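Local coordinates for protein allergen Bos d 2 (Bos taurus, PDB 4WFV) that probably carries pheromones or other small odorant ligands, as a secreted lipocalin that is a major allergen of cow dander, at residues N86-I91 against L98-E103; K112-L117 against R138-E143. All blocks are in the same frame, centred on the assembly; numbering follows the deposited sequence. Where two conformers were deposited one is given.

Contact 1 of 2, residues N86-I91 against L98-E103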
ATOM      1  N   ASN A  86      -0.898   2.161 -12.230  1.00  8.22           N
ATOM      2  CA  ASN A  86      -0.280   2.548 -10.977  1.00  7.81           C
ATOM      3  C   ASN A  86       1.224   2.491 -11.031  1.00  8.72           C
ATOM      4  O   ASN A  86       1.799   1.560 -11.590  1.00 10.81           O
ATOM      5  CB  ASN A  86      -0.696   1.566  -9.888  1.00  9.21           C
ATOM      6  CG  ASN A  86      -2.185   1.501  -9.700  1.00  8.70           C
ATOM      7  OD1 ASN A  86      -2.757   2.332  -9.007  1.00 10.89           O
ATOM      8  ND2 ASN A  86      -2.822   0.496 -10.293  1.00 10.00           N
ATOM      9  N   THR A  87       1.861   3.461 -10.394  1.00  8.28           N
ATOM     10  CA  THR A  87       3.212   3.222  -9.914  1.00  9.23           C
ATOM     11  C   THR A  87       3.107   2.979  -8.425  1.00  9.85           C
ATOM     12  O   THR A  87       2.275   3.582  -7.746  1.00 11.39           O
ATOM     13  CB  THR A  87       4.180   4.374 -10.198  1.00 10.64           C
ATOM     14  OG1 THR A  87       3.635   5.610  -9.727  1.00 12.28           O
ATOM     15  CG2 THR A  87       4.457   4.472 -11.701  1.00 15.64           C
ATOM     16  N   LEU A  88       3.926   2.058  -7.939  1.00  9.64           N
ATOM     17  CA  LEU A  88       3.991   1.739  -6.521  1.00  8.16           C
ATOM     18  C   LEU A  88       5.448   1.737  -6.108  1.00 11.04           C
ATOM     19  O   LEU A  88       6.247   0.967  -6.636  1.00 10.46           O
ATOM     20  CB  LEU A  88       3.355   0.370  -6.243  1.00 10.95           C
ATOM     21  CG  LEU A  88       3.281  -0.090  -4.781  1.00 11.27           C
ATOM     22  CD1 LEU A  88       2.108  -1.036  -4.584  1.00 14.67           C
ATOM     23  CD2 LEU A  88       4.582  -0.728  -4.306  1.00 14.32           C
ATOM     24  N   GLU A  89       5.779   2.607  -5.163  1.00  8.00           N
ATOM     25  CA  GLU A  89       7.143   2.752  -4.688  1.00 10.49           C
ATOM     26  C   GLU A  89       7.222   2.372  -3.218  1.00  9.94           C
ATOM     27  O   GLU A  89       6.427   2.836  -2.411  1.00  9.65           O
ATOM     28  CB  GLU A  89       7.609   4.198  -4.844  1.00 11.70           C
ATOM     29  CG  GLU A  89       9.066   4.390  -4.446  1.00 11.14           C
ATOM     30  CD  GLU A  89       9.514   5.835  -4.486  1.00 15.53           C
ATOM     31  OE1 GLU A  89       8.710   6.715  -4.845  1.00 17.52           O
ATOM     32  OE2 GLU A  89      10.691   6.098  -4.155  1.00 17.38           O
ATOM     33  N   VAL A  90       8.185   1.531  -2.869  1.00 10.30           N
ATOM     34  CA  VAL A  90       8.470   1.269  -1.463  1.00  8.40           C
ATOM     35  C   VAL A  90       9.316   2.429  -0.942  1.00 10.97           C
ATOM     36  O   VAL A  90      10.453   2.612  -1.372  1.00 12.14           O
ATOM     37  CB  VAL A  90       9.217  -0.070  -1.274  1.00 10.57           C
ATOM     38  CG1 VAL A  90       9.509  -0.313   0.211  1.00 10.87           C
ATOM     39  CG2 VAL A  90       8.398  -1.212  -1.857  1.00 13.99           C
ATOM     40  N   ILE A  91       8.758   3.234  -0.037  1.00  7.90           N
ATOM     41  CA  ILE A  91       9.446   4.441   0.424  1.00  9.17           C
ATOM     42  C   ILE A  91       9.977   4.302   1.852  1.00  9.24           C
ATOM     43  O   ILE A  91      10.749   5.149   2.327  1.00 13.56           O
ATOM     44  CB  ILE A  91       8.571   5.708   0.273  1.00  8.65           C
ATOM     45  CG1 ILE A  91       7.264   5.588   1.067  1.00  9.99           C
ATOM     46  CG2 ILE A  91       8.279   5.971  -1.194  1.00 10.12           C
ATOM     47  CD1 ILE A  91       6.530   6.915   1.224  1.00  9.67           C
ATOM     48  N   LEU A  98       6.080  -1.134   6.681  1.00  7.52           N
ATOM     49  CA  LEU A  98       6.381  -0.911   5.277  1.00  6.96           C
ATOM     50  C   LEU A  98       5.444   0.177   4.790  1.00  6.66           C
ATOM     51  O   LEU A  98       4.243   0.129   5.068  1.00  9.18           O
ATOM     52  CB  LEU A  98       6.177  -2.201   4.464  1.00  9.09           C
ATOM     53  CG  LEU A  98       6.655  -2.210   2.999  1.00 10.94           C
ATOM     54  CD1 LEU A  98       6.871  -3.644   2.503  1.00 11.28           C
ATOM     55  CD2 LEU A  98       5.688  -1.468   2.088  1.00 12.60           C
ATOM     56  N   VAL A  99       5.984   1.174   4.092  1.00  7.53           N
ATOM     57  CA  VAL A  99       5.145   2.240   3.538  1.00  5.99           C
ATOM     58  C   VAL A  99       5.311   2.286   2.026  1.00  6.66           C
ATOM     59  O   VAL A  99       6.435   2.334   1.523  1.00  8.62           O
ATOM     60  CB  VAL A  99       5.476   3.625   4.136  1.00  7.27           C
ATOM     61  CG1 VAL A  99       4.528   4.680   3.575  1.00  7.19           C
ATOM     62  CG2 VAL A  99       5.356   3.603   5.658  1.00  6.82           C
ATOM     63  N   THR A 100       4.191   2.263   1.311  1.00  6.23           N
ATOM     64  CA  THR A 100       4.184   2.420  -0.138  1.00  6.78           C
ATOM     65  C   THR A 100       3.685   3.803  -0.500  1.00  7.75           C
ATOM     66  O   THR A 100       2.912   4.413   0.243  1.00  7.77           O
ATOM     67  CB  THR A 100       3.253   1.412  -0.839  1.00  8.54           C
ATOM     68  OG1 THR A 100       1.890   1.699  -0.490  1.00 10.05           O
ATOM     69  CG2 THR A 100       3.603  -0.013  -0.452  1.00 10.56           C
ATOM     70  N   TYR A 101       4.139   4.293  -1.651  1.00  8.32           N
ATOM     71  CA  TYR A 101       3.603   5.499  -2.253  1.00  8.86           C
ATOM     72  C   TYR A 101       3.112   5.115  -3.637  1.00  8.51           C
ATOM     73  O   TYR A 101       3.863   4.567  -4.441  1.00  9.35           O
ATOM     74  CB  TYR A 101       4.658   6.606  -2.341  1.00  9.63           C
ATOM     75  CG  TYR A 101       4.194   7.792  -3.153  1.00  9.81           C
ATOM     76  CD1 TYR A 101       3.169   8.618  -2.697  1.00 11.18           C
ATOM     77  CD2 TYR A 101       4.753   8.071  -4.395  1.00 10.41           C
ATOM     78  CE1 TYR A 101       2.726   9.698  -3.445  1.00  9.72           C
ATOM     79  CE2 TYR A 101       4.310   9.159  -5.157  1.00 12.06           C
ATOM     80  CZ  TYR A 101       3.298   9.961  -4.670  1.00 11.75           C
ATOM     81  OH  TYR A 101       2.848  11.031  -5.409  1.00 13.43           O
ATOM     82  N   VAL A 102       1.840   5.374  -3.897  1.00  8.06           N
ATOM     83  CA  VAL A 102       1.204   4.969  -5.137  1.00  8.54           C
ATOM     84  C   VAL A 102       0.676   6.189  -5.870  1.00  6.77           C
ATOM     85  O   VAL A 102       0.059   7.071  -5.256  1.00  9.77           O
ATOM     86  CB  VAL A 102       0.037   4.012  -4.837  1.00  8.04           C
ATOM     87  CG1 VAL A 102      -0.807   3.762  -6.082  1.00 10.70           C
ATOM     88  CG2 VAL A 102       0.561   2.710  -4.232  1.00 10.67           C
ATOM     89  N   GLU A 103       0.938   6.251  -7.171  1.00  7.18           N
ATOM     90  CA  GLU A 103       0.242   7.198  -8.037  1.00  7.63           C
ATOM     91  C   GLU A 103      -0.630   6.385  -8.978  1.00  7.77           C
ATOM     92  O   GLU A 103      -0.143   5.556  -9.754  1.00  9.24           O
ATOM     93  CB  GLU A 103       1.219   8.095  -8.816  1.00  9.05           C
ATOM     94  CG  GLU A 103       2.075   8.963  -7.909  1.00 11.73           C
ATOM     95  CD  GLU A 103       2.818  10.061  -8.644  1.00 17.24           C
ATOM     96  OE1 GLU A 103       2.898  10.008  -9.894  1.00 23.71           O
ATOM     97  OE2 GLU A 103       3.327  10.977  -7.963  1.00 15.54           O
TER
HETATM   98  O   HOH W   1       4.599   5.678  -7.070  1.00 12.08           O
HETATM   99  O   HOH W   2       3.869   7.667 -11.488  1.00 19.40           O

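Contact 2 of 2, residues K112-L117 against R138-E143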
ATOM      1  N   LYS A 112      -2.806  10.479  -5.625  1.00  8.00           N
ATOM      2  CA  LYS A 112      -1.582  10.246  -4.877  1.00  7.58           C
ATOM      3  C   LYS A 112      -1.961   9.641  -3.540  1.00  8.41           C
ATOM      4  O   LYS A 112      -2.784  10.192  -2.822  1.00  8.20           O
ATOM      5  CB  LYS A 112      -0.857  11.570  -4.673  1.00  9.60           C
ATOM      6  CG  LYS A 112      -0.407  12.219  -5.983  1.00 10.93           C
ATOM      7  CD  LYS A 112      -0.257  13.731  -5.844  1.00 14.63           C
ATOM      8  CE  LYS A 112       0.673  14.125  -4.714  1.00 21.83           C
ATOM      9  NZ  LYS A 112       2.090  13.802  -5.016  1.00 21.02           N
ATOM     10  N   MET A 113      -1.389   8.487  -3.216  1.00  6.32           N
ATOM     11  CA  MET A 113      -1.772   7.808  -1.982  1.00  7.27           C
ATOM     12  C   MET A 113      -0.606   7.063  -1.348  1.00  8.17           C
ATOM     13  O   MET A 113       0.424   6.809  -1.970  1.00  7.95           O
ATOM     14  CB  MET A 113      -2.953   6.860  -2.224  1.00 12.86           C
ATOM     15  CG  MET A 113      -2.627   5.680  -3.087  1.00 11.78           C
ATOM     16  SD  MET A 113      -4.011   4.522  -3.195  1.00 13.54           S
ATOM     17  CE  MET A 113      -3.953   3.671  -1.627  1.00 13.58           C
ATOM     18  N   THR A 114      -0.777   6.749  -0.075  1.00  5.61           N
ATOM     19  CA  THR A 114       0.177   5.878   0.596  1.00  6.60           C
ATOM     20  C   THR A 114      -0.553   4.780   1.321  1.00  6.85           C
ATOM     21  O   THR A 114      -1.756   4.888   1.595  1.00  6.87           O
ATOM     22  CB  THR A 114       1.017   6.630   1.644  1.00  6.84           C
ATOM     23  OG1 THR A 114       0.140   7.192   2.628  1.00  7.58           O
ATOM     24  CG2 THR A 114       1.890   7.726   0.987  1.00  9.08           C
ATOM     25  N   GLU A 115       0.192   3.723   1.627  1.00  6.77           N
ATOM     26  CA  GLU A 115      -0.304   2.628   2.446  1.00  7.23           C
ATOM     27  C   GLU A 115       0.704   2.348   3.543  1.00  7.03           C
ATOM     28  O   GLU A 115       1.928   2.311   3.295  1.00  7.76           O
ATOM     29  CB  GLU A 115      -0.501   1.372   1.596  1.00  7.86           C
ATOM     30  CG  GLU A 115      -1.539   1.584   0.501  1.00  8.85           C
ATOM     31  CD  GLU A 115      -1.505   0.517  -0.567  1.00 10.18           C
ATOM     32  OE1 GLU A 115      -0.407   0.132  -0.996  1.00 10.21           O
ATOM     33  OE2 GLU A 115      -2.596   0.064  -0.971  1.00 10.69           O
ATOM     34  N   GLY A 116       0.208   2.175   4.761  1.00  6.63           N
ATOM     35  CA  GLY A 116       1.052   1.867   5.908  1.00  5.66           C
ATOM     36  C   GLY A 116       0.769   0.457   6.375  1.00  6.06           C
ATOM     37  O   GLY A 116      -0.326   0.172   6.868  1.00  6.60           O
ATOM     38  N   LEU A 117       1.753  -0.420   6.214  1.00  7.39           N
ATOM     39  CA  LEU A 117       1.604  -1.837   6.508  1.00  6.88           C
ATOM     40  C   LEU A 117       2.407  -2.169   7.762  1.00  7.09           C
ATOM     41  O   LEU A 117       3.418  -1.524   8.038  1.00  6.52           O
ATOM     42  CB  LEU A 117       2.124  -2.679   5.344  1.00  8.51           C
ATOM     43  CG  LEU A 117       1.768  -2.324   3.905  1.00 10.05           C
ATOM     44  CD1 LEU A 117       2.326  -3.385   2.949  1.00 12.36           C
ATOM     45  CD2 LEU A 117       0.280  -2.237   3.733  1.00 11.86           C
ATOM     46  N   ARG A 138       5.095  13.976   0.298  1.00 12.87           N
ATOM     47  CA  ARG A 138       4.630  13.581  -1.025  1.00 12.84           C
ATOM     48  C   ARG A 138       3.279  14.158  -1.384  1.00 13.32           C
ATOM     49  O   ARG A 138       2.633  13.698  -2.329  1.00 15.81           O
ATOM     50  CB  ARG A 138       4.597  12.066  -1.116  1.00 12.46           C
ATOM     51  CG  ARG A 138       5.990  11.524  -1.153  1.00 14.91           C
ATOM     52  CD  ARG A 138       6.049  10.063  -0.846  1.00 13.38           C
ATOM     53  NE  ARG A 138       7.438   9.635  -0.937  1.00 16.36           N
ATOM     54  CZ  ARG A 138       8.326   9.812   0.035  1.00 17.75           C
ATOM     55  NH1 ARG A 138       7.957  10.389   1.178  1.00 16.28           N
ATOM     56  NH2 ARG A 138       9.580   9.411  -0.129  1.00 18.70           N
ATOM     57  N   GLY A 139       2.848  15.162  -0.627  1.00 12.67           N
ATOM     58  CA  GLY A 139       1.598  15.831  -0.922  1.00 15.48           C
ATOM     59  C   GLY A 139       0.362  14.980  -0.687  1.00 13.31           C
ATOM     60  O   GLY A 139      -0.691  15.207  -1.284  1.00 15.36           O
ATOM     61  N   VAL A 140       0.481  14.001   0.203  1.00 11.56           N
ATOM     62  CA  VAL A 140      -0.667  13.188   0.588  1.00 10.34           C
ATOM     63  C   VAL A 140      -1.204  13.699   1.927  1.00  9.33           C
ATOM     64  O   VAL A 140      -0.482  13.734   2.921  1.00 11.31           O
ATOM     65  CB  VAL A 140      -0.270  11.714   0.686  1.00  9.03           C
ATOM     66  CG1 VAL A 140      -1.437  10.870   1.209  1.00 11.34           C
ATOM     67  CG2 VAL A 140       0.186  11.224  -0.691  1.00 11.36           C
ATOM     68  N   PRO A 141      -2.464  14.155   1.941  1.00  9.86           N
ATOM     69  CA  PRO A 141      -2.986  14.819   3.143  1.00  9.60           C
ATOM     70  C   PRO A 141      -3.294  13.872   4.298  1.00 11.00           C
ATOM     71  O   PRO A 141      -4.036  12.899   4.145  1.00 10.29           O
ATOM     72  CB  PRO A 141      -4.265  15.497   2.644  1.00 12.67           C
ATOM     73  CG  PRO A 141      -4.688  14.682   1.473  1.00 15.77           C
ATOM     74  CD  PRO A 141      -3.432  14.172   0.829  1.00 11.02           C
ATOM     75  N   ASN A 142      -2.737  14.174   5.463  1.00  8.89           N
ATOM     76  CA  ASN A 142      -2.975  13.337   6.628  1.00  9.42           C
ATOM     77  C   ASN A 142      -4.422  13.393   7.108  1.00 10.06           C
ATOM     78  O   ASN A 142      -4.892  12.489   7.794  1.00 10.76           O
ATOM     79  CB  ASN A 142      -1.971  13.666   7.728  1.00  7.83           C
ATOM     80  CG  ASN A 142      -0.602  13.132   7.403  1.00  9.56           C
ATOM     81  OD1 ASN A 142      -0.454  11.952   7.101  1.00 11.15           O
ATOM     82  ND2 ASN A 142       0.401  13.994   7.417  1.00 11.03           N
ATOM     83  N   GLU A 143      -5.133  14.442   6.719  1.00 11.85           N
ATOM     84  CA  GLU A 143      -6.546  14.578   7.030  0.63 11.22           C
ATOM     85  C   GLU A 143      -7.363  13.456   6.394  1.00 11.16           C
ATOM     86  O   GLU A 143      -8.471  13.160   6.824  1.00 12.51           O
ATOM     87  CB  GLU A 143      -7.056  15.941   6.550  0.63 13.61           C
ATOM     88  CG  GLU A 143      -6.465  17.135   7.304  0.63 16.23           C
ATOM     89  CD  GLU A 143      -5.112  17.611   6.767  0.63 20.07           C
ATOM     90  OE1 GLU A 143      -4.536  16.976   5.855  0.63 12.66           O
ATOM     91  OE2 GLU A 143      -4.630  18.650   7.265  0.63 27.60           O
TER

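Contact 1 of 2, residues N86-I91 against L98-E103
Strand segments 86-91 and 98-103 run antiparallel; their axes approach to 4.6 Å, with 153° between the N-to-C directions. Thr87 with Glu103 and Glu89 with Tyr101 are the hydrogen-bonded pairs. The second pair has the straighter bonds, Glu89 N to Tyr101 O and Tyr101 N to Glu89 O both 2.8 Å. Further along, Ile91 N donates to Val99 O. The non-hydrogen-bonded pairs, Leu88 with Val102 and Val90 with Thr100, turn their side chains to the other face of the sheet. There the Leu88 branch slants across Val102, Leu88 CG 3.9 Å from Val102 CG2, while Leu88 CD2 meets the methyl of Thr100. The hydroxyl of Thr100 bonds Glu115 on the next strand. This hairpin is part of the up-and-down antiparallel barrel of the lipocalin fold, and the Leu88 and Val102 face is consistent with the barrel lining. On the Thr87 face, water bridges the two strands, while a direct side-chain bond runs along one of them. Thr87 OG1, placed between its own N and carbonyl carbon (chi1 52°), touches Glu103 CB at 3.6 Å and holds two waters, one donating to Tyr101 O and one to Glu103 OE1. Glu103 OE2 receives the Tyr101 hydroxyl on its anti lone pair, OH to OE2 being 2.6 Å; Lys112 bonds the same hydroxyl. The Ile91 side chain crosses that of Val99, Ile91 CD1 to Val99 CG1 3.8 Å, and Ile91 CG2 touches Tyr101 CB, while Leu134 of helix 125-137 packs on Ile91 and Val99.

Contact 2 of 2, residues K112-L117 against R138-E143
A Schellman motif closes helix 125-137 with Gly139 as its C-prime residue, and Lys112 of barrel strand 110-118 reaches to the chain just there. Positive phi at Gly139 suits glycine and turns the backbone out of the helix. The lysine chain bends twice, with chi3 at 55° and chi4 at 70°, so that it curls back and delivers its ammonium to the carbonyl of Arg138, NZ to O 2.7 Å. The nitrogen sits 33° off the carbonyl plane. Lys112 CE also presses on Arg138 O at 3.1 Å and lies 3.8 Å from Gly139 O, so the end of the lysine lies against two successive peptide groups. Val140 makes the apolar half of the contact with one branch. Its CG2 rests over the strand backbone, 3.8 Å from Lys112 O and 4.0 Å from Met113 N. The same methyl reaches Lys112 CB and, at 4.2 Å, Thr114 CG2. Thr114 points its methyl to the valine and its hydroxyl to the helix, where Asn135 and Tyr131 bond it. Arg138 starts toward the strand but leads away from it, lying against Tyr101, and its NH1 bonds Leu134 O near the end of the helix. In this lipocalin the contact thus joins the chain leaving the helix to the outside of the barrel wall. A lysine ammonium beside carbonyls at the C-terminal end of a helix would be favoured by the helix dipole. The ammonium has two oxygen acceptors, Arg138 O and Tyr101 OH; the nearby Glu103 carboxylate, which accepts the tyrosine's hydrogen bond, would probably add to its stabilisation.

Contact 1 closes along the chain before contact 2 opens; their centres are about 10 Å apart. Both segments of contact 1 and the 112-117 side of contact 2 belong to one antiparallel sheet, in which strands 85-93, 97-105 and 110-118 follow one another as neighbours. The seam between 98-103 and 112-117 joins the two contacts: Val102 N lies 2.8 Å from Met113 O, and Leu98 O equally far from Leu117 N, both probable hydrogen bonds. Contact 1 knits two strands of the barrel wall, whereas contact 2 ties the next strand to the chain that follows helix 125-137. Together they link the barrel, in which lipocalins hold their ligands, to the helix packed on its outside.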